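Local coordinates for chitin-binding type-4 domain-containing protein (Photorhabdus laumondii subsp. laumondii, PDB 6T5Z), which is a copper-dependent lytic polysaccharide monooxygenase of family AA10 that probably cleaves chitin oxidatively, at residues D68-I73 against V166-I171; H90-W95 against G152-S157. One frame throughout, in Å; residues are numbered along the deposited sequence.

Contact 1 (D68-I73 against V166-I171)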
loop_
_atom_site.group_PDB
_atom_site.type_symbol
_atom_site.label_atom_id
_atom_site.label_comp_id
_atom_site.label_asym_id
_atom_site.label_seq_id
_atom_site.Cartn_x
_atom_site.Cartn_y
_atom_site.Cartn_z
ATOM N N ASP A 68 7.208 15.567 5.664
ATOM C CA ASP A 68 6.223 16.593 5.344
ATOM C C ASP A 68 5.368 16.266 4.127
ATOM O O ASP A 68 4.335 16.918 3.932
ATOM C CB ASP A 68 6.924 17.952 5.111
ATOM C CG ASP A 68 8.221 17.825 4.294
ATOM O OD1 ASP A 68 9.308 17.720 4.910
ATOM O OD2 ASP A 68 8.160 17.833 3.044
ATOM N N ARG A 69 5.749 15.266 3.326
ATOM C CA ARG A 69 5.212 15.167 1.968
ATOM C C ARG A 69 3.761 14.706 1.944
ATOM O O ARG A 69 2.951 15.222 1.162
ATOM C CB ARG A 69 6.077 14.225 1.135
ATOM C CG ARG A 69 5.543 14.002 -0.276
ATOM C CD ARG A 69 5.791 15.230 -1.138
ATOM N NE ARG A 69 5.215 15.105 -2.474
ATOM C CZ ARG A 69 3.945 15.363 -2.773
ATOM N NH1 ARG A 69 3.091 15.735 -1.825
ATOM N NH2 ARG A 69 3.525 15.251 -4.028
ATOM N N TRP A 70 3.428 13.682 2.728
ATOM C CA TRP A 70 2.203 12.932 2.517
ATOM C C TRP A 70 1.208 13.147 3.646
ATOM O O TRP A 70 1.585 13.249 4.815
ATOM C CB TRP A 70 2.507 11.437 2.378
ATOM C CG TRP A 70 3.464 11.148 1.248
ATOM C CD1 TRP A 70 4.722 10.622 1.351
ATOM C CD2 TRP A 70 3.251 11.407 -0.146
ATOM N NE1 TRP A 70 5.295 10.518 0.108
ATOM C CE2 TRP A 70 4.410 10.985 -0.830
ATOM C CE3 TRP A 70 2.181 11.933 -0.886
ATOM C CZ2 TRP A 70 4.533 11.083 -2.220
ATOM C CZ3 TRP A 70 2.306 12.025 -2.266
ATOM C CH2 TRP A 70 3.479 11.618 -2.912
ATOM N N LYS A 71 -0.068 13.203 3.275
ATOM C CA LYS A 71 -1.133 13.246 4.262
ATOM C C LYS A 71 -1.226 11.887 4.946
ATOM O O LYS A 71 -1.235 10.852 4.280
ATOM C CB LYS A 71 -2.450 13.594 3.579
ATOM C CG LYS A 71 -3.677 13.383 4.440
ATOM C CD LYS A 71 -3.829 14.485 5.465
ATOM C CE LYS A 71 -5.149 14.331 6.229
ATOM N NZ LYS A 71 -5.246 13.019 6.942
ATOM N N LYS A 72 -1.279 11.893 6.274
ATOM C CA LYS A 72 -1.234 10.673 7.063
ATOM C C LYS A 72 -2.607 10.376 7.656
ATOM O O LYS A 72 -3.242 11.253 8.246
ATOM C CB LYS A 72 -0.180 10.793 8.166
ATOM C CG LYS A 72 1.215 11.081 7.610
ATOM C CD LYS A 72 2.207 11.614 8.623
ATOM C CE LYS A 72 3.502 12.023 7.926
ATOM N NZ LYS A 72 3.313 13.287 7.125
ATOM N N ILE A 73 -3.051 9.135 7.526
ATOM C CA ILE A 73 -4.306 8.718 8.149
ATOM C C ILE A 73 -4.028 8.436 9.620
ATOM O O ILE A 73 -3.136 7.630 9.930
ATOM C CB ILE A 73 -4.891 7.460 7.472
ATOM C CG1 ILE A 73 -4.985 7.635 5.947
ATOM C CG2 ILE A 73 -6.242 7.124 8.072
ATOM C CD1 ILE A 73 -5.896 8.785 5.500
ATOM N N VAL A 166 0.893 1.771 -1.108
ATOM C CA VAL A 166 1.426 2.318 0.138
ATOM C C VAL A 166 0.387 3.233 0.781
ATOM O O VAL A 166 -0.401 3.909 0.099
ATOM C CB VAL A 166 2.768 3.052 -0.095
ATOM C CG1 VAL A 166 3.830 2.096 -0.644
ATOM C CG2 VAL A 166 2.600 4.248 -1.046
ATOM N N ILE A 167 0.376 3.224 2.117
ATOM C CA ILE A 167 -0.548 3.987 2.956
ATOM C C ILE A 167 0.275 4.735 3.998
ATOM O O ILE A 167 1.088 4.128 4.705
ATOM C CB ILE A 167 -1.579 3.071 3.657
ATOM C CG1 ILE A 167 -2.269 2.148 2.657
ATOM C CG2 ILE A 167 -2.631 3.899 4.406
ATOM C CD1 ILE A 167 -3.087 1.014 3.307
ATOM N N ASP A 168 0.052 6.040 4.118
ATOM C CA ASP A 168 0.726 6.839 5.132
ATOM C C ASP A 168 -0.142 6.927 6.376
ATOM O O ASP A 168 -1.329 7.258 6.288
ATOM C CB ASP A 168 1.019 8.243 4.604
ATOM C CG ASP A 168 1.928 8.215 3.407
ATOM O OD1 ASP A 168 1.419 8.323 2.272
ATOM O OD2 ASP A 168 3.150 8.060 3.613
ATOM N N THR A 169 0.443 6.619 7.531
ATOM C CA THR A 169 -0.321 6.552 8.769
ATOM C C THR A 169 0.433 7.252 9.886
ATOM O O THR A 169 1.665 7.264 9.912
ATOM C CB THR A 169 -0.607 5.090 9.208
ATOM O OG1 THR A 169 0.624 4.435 9.542
ATOM C CG2 THR A 169 -1.289 4.307 8.097
ATOM N N THR A 170 -0.334 7.830 10.811
ATOM C CA THR A 170 0.164 8.285 12.106
ATOM C C THR A 170 -0.455 7.365 13.155
ATOM O O THR A 170 -1.668 7.405 13.378
ATOM C CB THR A 170 -0.197 9.745 12.380
ATOM O OG1 THR A 170 0.509 10.591 11.472
ATOM C CG2 THR A 170 0.207 10.129 13.796
ATOM N N ILE A 171 0.370 6.525 13.783
ATOM C CA ILE A 171 -0.102 5.478 14.692
ATOM C C ILE A 171 -0.005 5.950 16.144
ATOM O O ILE A 171 1.083 6.270 16.640
ATOM C CB ILE A 171 0.686 4.172 14.491
ATOM C CG1 ILE A 171 0.476 3.664 13.065
ATOM C CG2 ILE A 171 0.238 3.137 15.507
ATOM C CD1 ILE A 171 1.253 2.377 12.702
HETATM O O HOH W 1 -0.855 9.699 1.861
#

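Contact 2 (H90-W95 against G152-S157). With CU (copper (II) ion), chain D.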
loop_
_atom_site.group_PDB
_atom_site.type_symbol
_atom_site.label_atom_id
_atom_site.label_comp_id
_atom_site.label_asym_id
_atom_site.label_seq_id
_atom_site.Cartn_x
_atom_site.Cartn_y
_atom_site.Cartn_z
ATOM N N HIS A 90 -9.999 -9.892 -10.582
ATOM C CA HIS A 90 -9.086 -10.907 -11.089
ATOM C C HIS A 90 -8.915 -11.984 -10.038
ATOM O O HIS A 90 -8.915 -11.691 -8.839
ATOM C CB HIS A 90 -7.691 -10.356 -11.406
ATOM C CG HIS A 90 -7.694 -9.124 -12.249
ATOM N ND1 HIS A 90 -8.198 -9.095 -13.531
ATOM C CD2 HIS A 90 -7.221 -7.879 -12.001
ATOM C CE1 HIS A 90 -8.044 -7.882 -14.033
ATOM N NE2 HIS A 90 -7.452 -7.128 -13.125
ATOM N N LYS A 91 -8.735 -13.222 -10.498
ATOM C CA LYS A 91 -8.462 -14.329 -9.595
ATOM C C LYS A 91 -7.250 -14.002 -8.733
ATOM O O LYS A 91 -6.230 -13.512 -9.228
ATOM C CB LYS A 91 -8.237 -15.617 -10.393
ATOM C CG LYS A 91 -9.496 -16.156 -11.081
ATOM C CD LYS A 91 -9.168 -17.349 -11.995
ATOM C CE LYS A 91 -8.466 -18.466 -11.245
ATOM N NZ LYS A 91 -9.397 -19.247 -10.372
ATOM N N THR A 92 -7.362 -14.294 -7.438
ATOM C CA THR A 92 -6.500 -13.704 -6.423
ATOM C C THR A 92 -5.760 -14.776 -5.631
ATOM O O THR A 92 -6.386 -15.674 -5.070
ATOM C CB THR A 92 -7.342 -12.841 -5.483
ATOM O OG1 THR A 92 -7.907 -11.754 -6.231
ATOM C CG2 THR A 92 -6.500 -12.290 -4.336
ATOM N N SER A 93 -4.429 -14.662 -5.567
ATOM C CA SER A 93 -3.654 -15.509 -4.664
ATOM C C SER A 93 -3.815 -15.054 -3.218
ATOM O O SER A 93 -4.074 -15.872 -2.327
ATOM C CB SER A 93 -2.172 -15.491 -5.042
ATOM O OG SER A 93 -1.930 -16.151 -6.270
ATOM N N SER A 94 -3.671 -13.752 -2.964
ATOM C CA SER A 94 -3.630 -13.297 -1.580
ATOM C C SER A 94 -3.757 -11.784 -1.502
ATOM O O SER A 94 -3.592 -11.075 -2.497
ATOM C CB SER A 94 -2.332 -13.711 -0.898
ATOM O OG SER A 94 -1.239 -13.039 -1.508
ATOM N N TRP A 95 -4.043 -11.325 -0.287
ATOM C CA TRP A 95 -3.931 -9.938 0.154
ATOM C C TRP A 95 -2.935 -9.934 1.301
ATOM O O TRP A 95 -3.066 -10.737 2.227
ATOM C CB TRP A 95 -5.285 -9.402 0.641
ATOM C CG TRP A 95 -6.410 -9.804 -0.243
ATOM C CD1 TRP A 95 -7.105 -10.990 -0.218
ATOM C CD2 TRP A 95 -6.959 -9.040 -1.318
ATOM N NE1 TRP A 95 -8.061 -10.992 -1.207
ATOM C CE2 TRP A 95 -7.991 -9.806 -1.893
ATOM C CE3 TRP A 95 -6.677 -7.772 -1.847
ATOM C CZ2 TRP A 95 -8.739 -9.358 -2.977
ATOM C CZ3 TRP A 95 -7.429 -7.324 -2.920
ATOM C CH2 TRP A 95 -8.436 -8.115 -3.478
ATOM N N GLY A 152 0.254 -2.365 1.065
ATOM C CA GLY A 152 -0.726 -3.378 0.731
ATOM C C GLY A 152 -0.377 -3.995 -0.605
ATOM O O GLY A 152 -0.025 -3.286 -1.551
ATOM N N VAL A 153 -0.454 -5.327 -0.677
ATOM C CA VAL A 153 -0.143 -6.059 -1.904
ATOM C C VAL A 153 -1.290 -7.003 -2.226
ATOM O O VAL A 153 -1.655 -7.860 -1.409
ATOM C CB VAL A 153 1.177 -6.832 -1.803
ATOM C CG1 VAL A 153 1.508 -7.498 -3.150
ATOM C CG2 VAL A 153 2.305 -5.895 -1.354
ATOM N N TRP A 154 -1.848 -6.846 -3.420
ATOM C CA TRP A 154 -2.888 -7.707 -3.953
ATOM C C TRP A 154 -2.253 -8.523 -5.065
ATOM O O TRP A 154 -1.941 -7.983 -6.129
ATOM C CB TRP A 154 -4.058 -6.869 -4.463
ATOM C CG TRP A 154 -5.077 -7.645 -5.215
ATOM C CD1 TRP A 154 -5.393 -8.966 -5.049
ATOM C CD2 TRP A 154 -5.933 -7.159 -6.262
ATOM N NE1 TRP A 154 -6.384 -9.327 -5.922
ATOM C CE2 TRP A 154 -6.745 -8.237 -6.671
ATOM C CE3 TRP A 154 -6.102 -5.917 -6.883
ATOM C CZ2 TRP A 154 -7.695 -8.118 -7.692
ATOM C CZ3 TRP A 154 -7.052 -5.797 -7.888
ATOM C CH2 TRP A 154 -7.835 -6.884 -8.282
ATOM N N THR A 155 -2.046 -9.816 -4.815
ATOM C CA THR A 155 -1.312 -10.687 -5.724
ATOM C C THR A 155 -2.306 -11.436 -6.610
ATOM O O THR A 155 -3.222 -12.101 -6.105
ATOM C CB THR A 155 -0.415 -11.641 -4.921
ATOM O OG1 THR A 155 0.557 -10.874 -4.187
ATOM C CG2 THR A 155 0.311 -12.648 -5.829
ATOM N N ILE A 156 -2.130 -11.313 -7.932
ATOM C CA ILE A 156 -3.035 -11.901 -8.917
ATOM C C ILE A 156 -2.563 -13.310 -9.245
ATOM O O ILE A 156 -1.390 -13.513 -9.567
ATOM C CB ILE A 156 -3.091 -11.045 -10.193
ATOM C CG1 ILE A 156 -3.388 -9.573 -9.875
ATOM C CG2 ILE A 156 -4.133 -11.611 -11.162
ATOM C CD1 ILE A 156 -4.670 -9.360 -9.104
ATOM N N SER A 157 -3.484 -14.283 -9.199
ATOM C CA SER A 157 -3.078 -15.684 -9.310
ATOM C C SER A 157 -2.830 -16.122 -10.750
ATOM O O SER A 157 -2.028 -17.040 -10.981
ATOM C CB SER A 157 -4.130 -16.594 -8.671
ATOM O OG SER A 157 -5.309 -16.615 -9.451
HETATM CU CU CU D . -6.798 -5.253 -13.341
HETATM O O HOH W 2 -0.298 -10.435 -1.840
HETATM O O HOH W 3 -7.322 -5.357 -15.685
HETATM O O HOH W 4 -4.927 -6.200 -14.339
#

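Contact 1 (D68-I73 against V166-I171)
W70 is the first residue of 68-73 to meet the strand, laying its CB against the carboxylate of D168, with OD1 3.3 Å from W70 CB. Indole and carboxylate planes lie only 17° apart, and OD1 reaches the ring obliquely. CG of W70 stands anti to its carbonyl carbon (chi1 -58°), which carries the far end of the indole away from the strand; there R69 CG covers one face of the ring and NE1 donates to A64 O. At K71 the side chain turns from the strand, but the carbonyl takes part: a water donates to K71 O and to D168 OD1, each at 2.7 Å, bridging loop and carboxylate. D168 OD2 is held by a salt bridge to R10 and a hydrogen bond with Y147 OH, so both oxygens of this buried acid are engaged, which would probably keep it ionised. K72 runs its CB and CD past T170 OG1, 3.4 Å from CB, before the bend at its last torsion brings NZ back to W70 O at 2.9 Å; NZ also bonds E67 O, tying the loop to itself. With I73 the backbones pair: I73 N donates to D168 O (2.8 Å, 169° at the hydrogen), and T170 N donates to I73 O (2.9 Å). These two bonds straddle T169, the parallel bridge partner of I73. Strand 73-76 thus begins here beside strand 161-172, which pairs antiparallel with 148-156 and with 36-38, while helix 10-14 touches K71 and I73 through L13.

Contact 2 (H90-W95 against G152-S157)
Chi1 of 171° swings W154 CG anti to its backbone N and chi1 of -43° puts W95 CG beside its own, and from these torsions the two indoles run alongside each other in the same direction. The six-membered ring of W95 forms an offset stack with the five-membered ring of W154, centroids 3.9 Å apart and planes at 10°; I156 CD1 lies over the opposite face of W154. In the plane of that indole, NE1 donates to T92 OG1 (2.9 Å), which itself donates to H90 O at 2.8 Å. This relay links the tryptophan to the backbone of a copper ligand and fixes the threonine hydroxyl. The H90 ring is near parallel to W154 but slid well aside, and H90 CB rests on I156 CG2 and CD1. H90 NE2 binds copper at 2.0 Å. Backbone bonds S157 N to K91 O, S93 N to T155 O and T155 N to S94 O join the chains; the two serines S93 and S94 stand opposite the single residue T155, which makes a classic beta bulge. A water joins V153 O, S94 OG and T155 OG1. Y125 meets W95 edge-to-face, and F163 touches W154, extending the aromatic cluster. Together with H1, whose N and side chain lie at the same metal, H90 forms the histidine brace characteristic of lytic polysaccharide monooxygenases, here carried on the immunoglobulin-like beta-sandwich core of the family.

From the N terminus, where H1 helps to bind copper, the chain runs through helix 10-14 and strand 36-38 to 68-73. Contact 1 joins that loop to 166-171, closing a long excursion of 92 residues. Contact 2 is nested inside it: 90-95 departs after strand 79-86, and 152-157 returns to it after strands 121-126 and 133-139. The chain then turns from strand 148-156 into 161-172, its sheet neighbour, and so reaches contact 1 again. The centres of contacts 1 and 2 lie about 24 Å apart on opposite sides of the chain's centre. One sheet therefore links the copper end, at contact 2, with the first residue of strand 73-76, at contact 1.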